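Local coordinates for histidine-rich glycoprotein (Oryctolagus cuniculus, PDB 4CCV), which binds heparin, heparan sulfate, heme, plasminogen, thrombospondin and divalent metal ions in plasma as an adapter in coagulation, fibrinolysis and angiogenesis, represented here by its second cystatin domain, at residues Asp57-Arg61 and Ala73-Cys77; Pro2-Ile8 and Arg42-Gly48. All blocks are in the same frame, centred on the assembly; numbering follows the deposited sequence.

Interaction 1: residues Asp57-Arg61 and Ala73-Cys77; sequences DFSVR and AFGFC
With chi1 of 64°, the Phe58 ring stands between its own backbone N and carbonyl carbon, which brings one face of it under the CB of Cys77; chi1 of Cys77, -55°, directs only SG, turning it away from the carbonyl carbon. The methylene makes a CH-pi contact, CB of Cys77 lying 3.7 Å from the centroid of the Phe58 ring, and SG reaches the same ring obliquely and meets CG1 of Val60 at 3.8 Å. A disulfide to Cys100 continues from that sulfur, so ring and valine pack around one end of the bridge. Between the strands, Phe58 and Cys77 form one antiparallel hydrogen-bonded pair and Val60 and Gly75 the next, each with two N-H to O bonds. CG2 of Val60 sits tightly, 3.5 Å from CA of Gly75. The other face of the sheet carries Ser59, Phe74 and Phe76. CB of Ser59 touches CE2 of Phe74 at 3.4 Å, and Phe74 turns its edge onto the face of Phe76, a T-shaped pair. Near the end of strand 51-62, Arg61 sets its guanidinium steeply against the Phe74 ring, the planes 82° apart, and NH1 gives a bent hydrogen bond to the carbonyl O of Ala73 at 3.2 Å; NE is salt-bridged to Asp38, and the residue also borders the bound glutathione. This hairpin of the cystatin sheet lies between strands 35-47 and 95-104, and helix 15-27 covers the Phe58 and Val60 face through Ala18 and Leu22.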
# COMPACT_ATOMS: atom_id res chain seq x y z
N ASP A 57 -4.03 -3.35 0.69
CA ASP A 57 -3.07 -3.35 1.82
C ASP A 57 -1.83 -4.03 1.29
O ASP A 57 -1.91 -5.14 0.79
CB ASP A 57 -3.57 -4.15 3.03
CG ASP A 57 -4.83 -3.55 3.68
OD1 ASP A 57 -4.99 -2.36 3.50
OD2 ASP A 57 -5.65 -4.25 4.32
N PHE A 58 -0.71 -3.33 1.38
CA PHE A 58 0.54 -3.79 0.77
C PHE A 58 1.76 -3.50 1.63
O PHE A 58 1.74 -2.56 2.44
CB PHE A 58 0.69 -3.32 -0.71
CG PHE A 58 0.79 -1.85 -0.91
CD1 PHE A 58 -0.36 -1.08 -1.04
CD2 PHE A 58 2.01 -1.23 -1.05
CE1 PHE A 58 -0.28 0.27 -1.31
CE2 PHE A 58 2.10 0.13 -1.28
CZ PHE A 58 0.94 0.87 -1.46
N SER A 59 2.78 -4.37 1.51
CA SER A 59 4.04 -4.16 2.20
C SER A 59 4.96 -3.42 1.26
O SER A 59 4.81 -3.52 0.04
CB SER A 59 4.68 -5.48 2.65
OG SER A 59 4.57 -6.45 1.67
N VAL A 60 5.87 -2.65 1.86
CA VAL A 60 6.90 -1.91 1.15
C VAL A 60 8.29 -2.12 1.76
O VAL A 60 8.39 -2.50 2.91
CB VAL A 60 6.55 -0.40 1.10
CG1 VAL A 60 5.26 -0.21 0.28
CG2 VAL A 60 6.43 0.25 2.50
N ARG A 61 9.34 -1.85 0.99
CA ARG A 61 10.71 -1.85 1.47
C ARG A 61 11.39 -0.52 1.15
O ARG A 61 11.17 0.07 0.10
CB ARG A 61 11.53 -2.95 0.78
CG ARG A 61 11.12 -4.36 1.15
CD ARG A 61 11.19 -4.60 2.66
NE ARG A 61 11.05 -6.03 2.96
CZ ARG A 61 11.69 -6.68 3.95
NH1 ARG A 61 12.54 -6.01 4.74
NH2 ARG A 61 11.51 -7.99 4.13
N ALA A 73 14.43 -2.10 6.95
CA ALA A 73 13.16 -1.41 7.20
C ALA A 73 12.05 -2.05 6.39
O ALA A 73 12.32 -2.90 5.48
CB ALA A 73 13.28 0.10 7.02
N PHE A 74 10.84 -1.88 6.88
CA PHE A 74 9.65 -2.47 6.24
C PHE A 74 8.55 -1.46 6.48
O PHE A 74 8.64 -0.65 7.40
CB PHE A 74 9.40 -3.85 6.87
CG PHE A 74 8.09 -4.49 6.52
CD1 PHE A 74 6.90 -4.15 7.23
CD2 PHE A 74 8.02 -5.45 5.51
CE1 PHE A 74 5.68 -4.74 6.90
CE2 PHE A 74 6.81 -6.06 5.20
CZ PHE A 74 5.65 -5.71 5.90
N GLY A 75 7.54 -1.43 5.62
CA GLY A 75 6.37 -0.61 5.89
C GLY A 75 5.10 -1.28 5.48
O GLY A 75 5.11 -2.21 4.68
N PHE A 76 3.97 -0.80 6.00
CA PHE A 76 2.68 -1.22 5.48
C PHE A 76 2.01 0.03 4.93
O PHE A 76 2.09 1.08 5.57
CB PHE A 76 1.83 -1.82 6.64
CG PHE A 76 2.07 -3.27 6.95
CD1 PHE A 76 2.07 -4.22 5.95
CD2 PHE A 76 2.24 -3.70 8.28
CE1 PHE A 76 2.27 -5.54 6.23
CE2 PHE A 76 2.40 -5.05 8.56
CZ PHE A 76 2.45 -5.98 7.53
N CYS A 77 1.31 -0.09 3.78
CA CYS A 77 0.50 0.96 3.21
C CYS A 77 -0.90 0.43 2.96
O CYS A 77 -1.12 -0.77 2.74
CB CYS A 77 1.06 1.51 1.90
SG CYS A 77 2.77 2.10 1.97

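Interaction 2: residues Pro2-Ile8 and Arg42-Gly48; sequences PVLFDFI and RVTRVKG
Strand 4-7 runs antiparallel to strand 42-47 at 161°, with paired backbone hydrogen bonds at Leu4 with Lys47 and at Asp6 with Arg45, and one more from the N of Ile8 to the O of Val43. Asp6 and Arg45, facing each other in a hydrogen-bonded pair, add a side-on salt bridge: NE of Arg45 meets OD1 of Asp6 at 3.1 Å and NH2 of Arg45 meets OD2 of Asp6 at 2.8 Å. Each oxygen offers its syn lone pair, and the carboxylate and guanidinium are nearly coplanar, 16° apart. The bend at chi3 of Arg45, 66°, turns the guanidinium toward the acid. CD1 of Ile8 lies over one guanidinium face, 4.0 Å from NE of Arg45, and CD of Lys47 over the opposite one. On the other face of the sheet, CG2 of Thr44 approaches the Phe5 ring obliquely, 3.5 Å from CE2 of Phe5, while Phe7 runs alongside Thr44 and brings CE1 to 3.3 Å from OG1 of Thr44. CG1 of Val3 meets CG1 of Val46 at 3.7 Å. A water accepts from the N of Val43 and donates to the O of Ile8, carrying the pairing past the last direct bond. The salt bridge adds two bonds to the backbone pairing of outermost strand 4-7, and with opposite charges together, little net charge probably remains from this pair on the partly exposed face.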
# COMPACT_ATOMS: atom_id res chain seq x y z
N PRO A 2 -27.99 -1.19 0.62
CA PRO A 2 -27.08 -1.84 1.62
C PRO A 2 -25.64 -1.68 1.24
O PRO A 2 -25.32 -1.71 0.07
CB PRO A 2 -27.44 -3.34 1.54
CG PRO A 2 -28.43 -3.47 0.40
CD PRO A 2 -28.85 -2.14 -0.10
N VAL A 3 -24.76 -1.65 2.21
CA VAL A 3 -23.35 -1.56 1.95
C VAL A 3 -22.76 -2.97 2.14
O VAL A 3 -23.08 -3.64 3.11
CB VAL A 3 -22.70 -0.49 2.88
CG1 VAL A 3 -21.19 -0.53 2.82
CG2 VAL A 3 -23.22 0.89 2.53
N LEU A 4 -21.95 -3.44 1.18
CA LEU A 4 -21.40 -4.78 1.18
C LEU A 4 -19.88 -4.70 1.35
O LEU A 4 -19.21 -3.98 0.60
CB LEU A 4 -21.80 -5.55 -0.10
CG LEU A 4 -23.28 -5.92 -0.42
CD1 LEU A 4 -24.35 -4.83 -0.26
CD2 LEU A 4 -23.44 -6.43 -1.86
N PHE A 5 -19.36 -5.48 2.30
CA PHE A 5 -17.95 -5.52 2.67
C PHE A 5 -17.50 -6.96 2.40
O PHE A 5 -18.12 -7.94 2.85
CB PHE A 5 -17.82 -5.12 4.14
CG PHE A 5 -16.49 -5.35 4.75
CD1 PHE A 5 -16.12 -6.63 5.20
CD2 PHE A 5 -15.60 -4.33 4.92
CE1 PHE A 5 -14.90 -6.86 5.82
CE2 PHE A 5 -14.38 -4.55 5.56
CZ PHE A 5 -14.02 -5.81 6.00
N ASP A 6 -16.47 -7.11 1.59
CA ASP A 6 -15.88 -8.47 1.37
C ASP A 6 -14.47 -8.39 0.88
O ASP A 6 -13.91 -7.30 0.85
CB ASP A 6 -16.76 -9.29 0.47
CG ASP A 6 -16.77 -8.82 -1.01
OD1 ASP A 6 -16.30 -7.73 -1.38
OD2 ASP A 6 -17.30 -9.60 -1.81
N PHE A 7 -13.86 -9.54 0.59
CA PHE A 7 -12.42 -9.60 0.26
C PHE A 7 -12.22 -10.20 -1.10
O PHE A 7 -12.97 -11.07 -1.52
CB PHE A 7 -11.68 -10.46 1.29
CG PHE A 7 -11.75 -9.87 2.67
CD1 PHE A 7 -10.96 -8.78 3.02
CD2 PHE A 7 -12.66 -10.35 3.59
CE1 PHE A 7 -11.05 -8.22 4.30
CE2 PHE A 7 -12.75 -9.82 4.86
CZ PHE A 7 -11.96 -8.72 5.21
N ILE A 8 -11.20 -9.73 -1.81
CA ILE A 8 -10.85 -10.29 -3.10
C ILE A 8 -9.69 -11.28 -2.86
O ILE A 8 -8.65 -10.88 -2.40
CB ILE A 8 -10.41 -9.17 -4.05
CG1 ILE A 8 -11.42 -8.03 -4.03
CG2 ILE A 8 -10.19 -9.72 -5.48
CD1 ILE A 8 -12.80 -8.44 -4.45
N ARG A 42 -3.58 -7.97 1.10
CA ARG A 42 -5.01 -8.09 1.30
C ARG A 42 -5.73 -7.04 0.47
O ARG A 42 -5.26 -5.91 0.32
CB ARG A 42 -5.32 -7.92 2.82
CG ARG A 42 -6.80 -8.05 3.12
CD ARG A 42 -7.09 -8.06 4.60
NE ARG A 42 -6.72 -6.80 5.21
CZ ARG A 42 -6.99 -6.46 6.46
NH1 ARG A 42 -7.62 -7.28 7.28
NH2 ARG A 42 -6.60 -5.26 6.86
N VAL A 43 -6.89 -7.39 -0.08
CA VAL A 43 -7.71 -6.42 -0.79
C VAL A 43 -9.14 -6.60 -0.31
O VAL A 43 -9.72 -7.71 -0.35
CB VAL A 43 -7.69 -6.63 -2.30
CG1 VAL A 43 -8.66 -5.68 -3.03
CG2 VAL A 43 -6.26 -6.54 -2.86
N THR A 44 -9.69 -5.50 0.18
CA THR A 44 -11.05 -5.43 0.70
C THR A 44 -11.89 -4.58 -0.24
O THR A 44 -11.38 -3.59 -0.77
CB THR A 44 -11.05 -4.68 2.05
OG1 THR A 44 -10.20 -5.36 2.93
CG2 THR A 44 -12.43 -4.63 2.66
N ARG A 45 -13.09 -5.03 -0.56
CA ARG A 45 -13.99 -4.32 -1.49
C ARG A 45 -15.17 -3.84 -0.65
O ARG A 45 -15.75 -4.58 0.13
CB ARG A 45 -14.48 -5.20 -2.61
CG ARG A 45 -15.51 -4.52 -3.55
CD ARG A 45 -15.76 -5.42 -4.75
NE ARG A 45 -16.40 -6.62 -4.26
CZ ARG A 45 -16.79 -7.64 -5.00
NH1 ARG A 45 -16.62 -7.63 -6.32
NH2 ARG A 45 -17.39 -8.67 -4.41
N VAL A 46 -15.52 -2.58 -0.79
CA VAL A 46 -16.73 -2.06 -0.15
C VAL A 46 -17.55 -1.45 -1.27
O VAL A 46 -17.05 -0.60 -2.00
CB VAL A 46 -16.40 -1.01 0.89
CG1 VAL A 46 -17.68 -0.50 1.53
CG2 VAL A 46 -15.47 -1.58 1.97
N LYS A 47 -18.79 -1.89 -1.39
CA LYS A 47 -19.65 -1.51 -2.51
C LYS A 47 -20.77 -0.77 -1.84
O LYS A 47 -21.42 -1.32 -0.91
CB LYS A 47 -20.27 -2.71 -3.19
CG LYS A 47 -19.30 -3.44 -4.07
CD LYS A 47 -19.98 -4.60 -4.77
CE LYS A 47 -20.99 -4.07 -5.76
NZ LYS A 47 -21.14 -4.95 -6.96
N GLY A 48 -20.94 0.47 -2.26
CA GLY A 48 -22.01 1.36 -1.73
C GLY A 48 -22.90 1.78 -2.86
O GLY A 48 -22.66 1.44 -4.03
O HOH W 1 -7.47 -10.25 -0.04

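Both contacts belong to one antiparallel sheet of the second cystatin domain, with centres about 22 Å apart. In chain order interaction 2 comes first, pairing the N-terminal strand 4-7 with strand 35-47, with helix 15-27 intervening in the sequence; interaction 1 follows as the hairpin of strands 51-62 and 73-84. Strands 35-47 and 51-62 are neighbours, and there the two contacts touch: OD2 of Asp57 forms a salt bridge with NH2 of Arg42 at 2.9 Å. The sheet thus joins a largely exposed margin at interaction 2 to a buried centre at interaction 1, where the disulfide and one residue of the glutathione pocket are found.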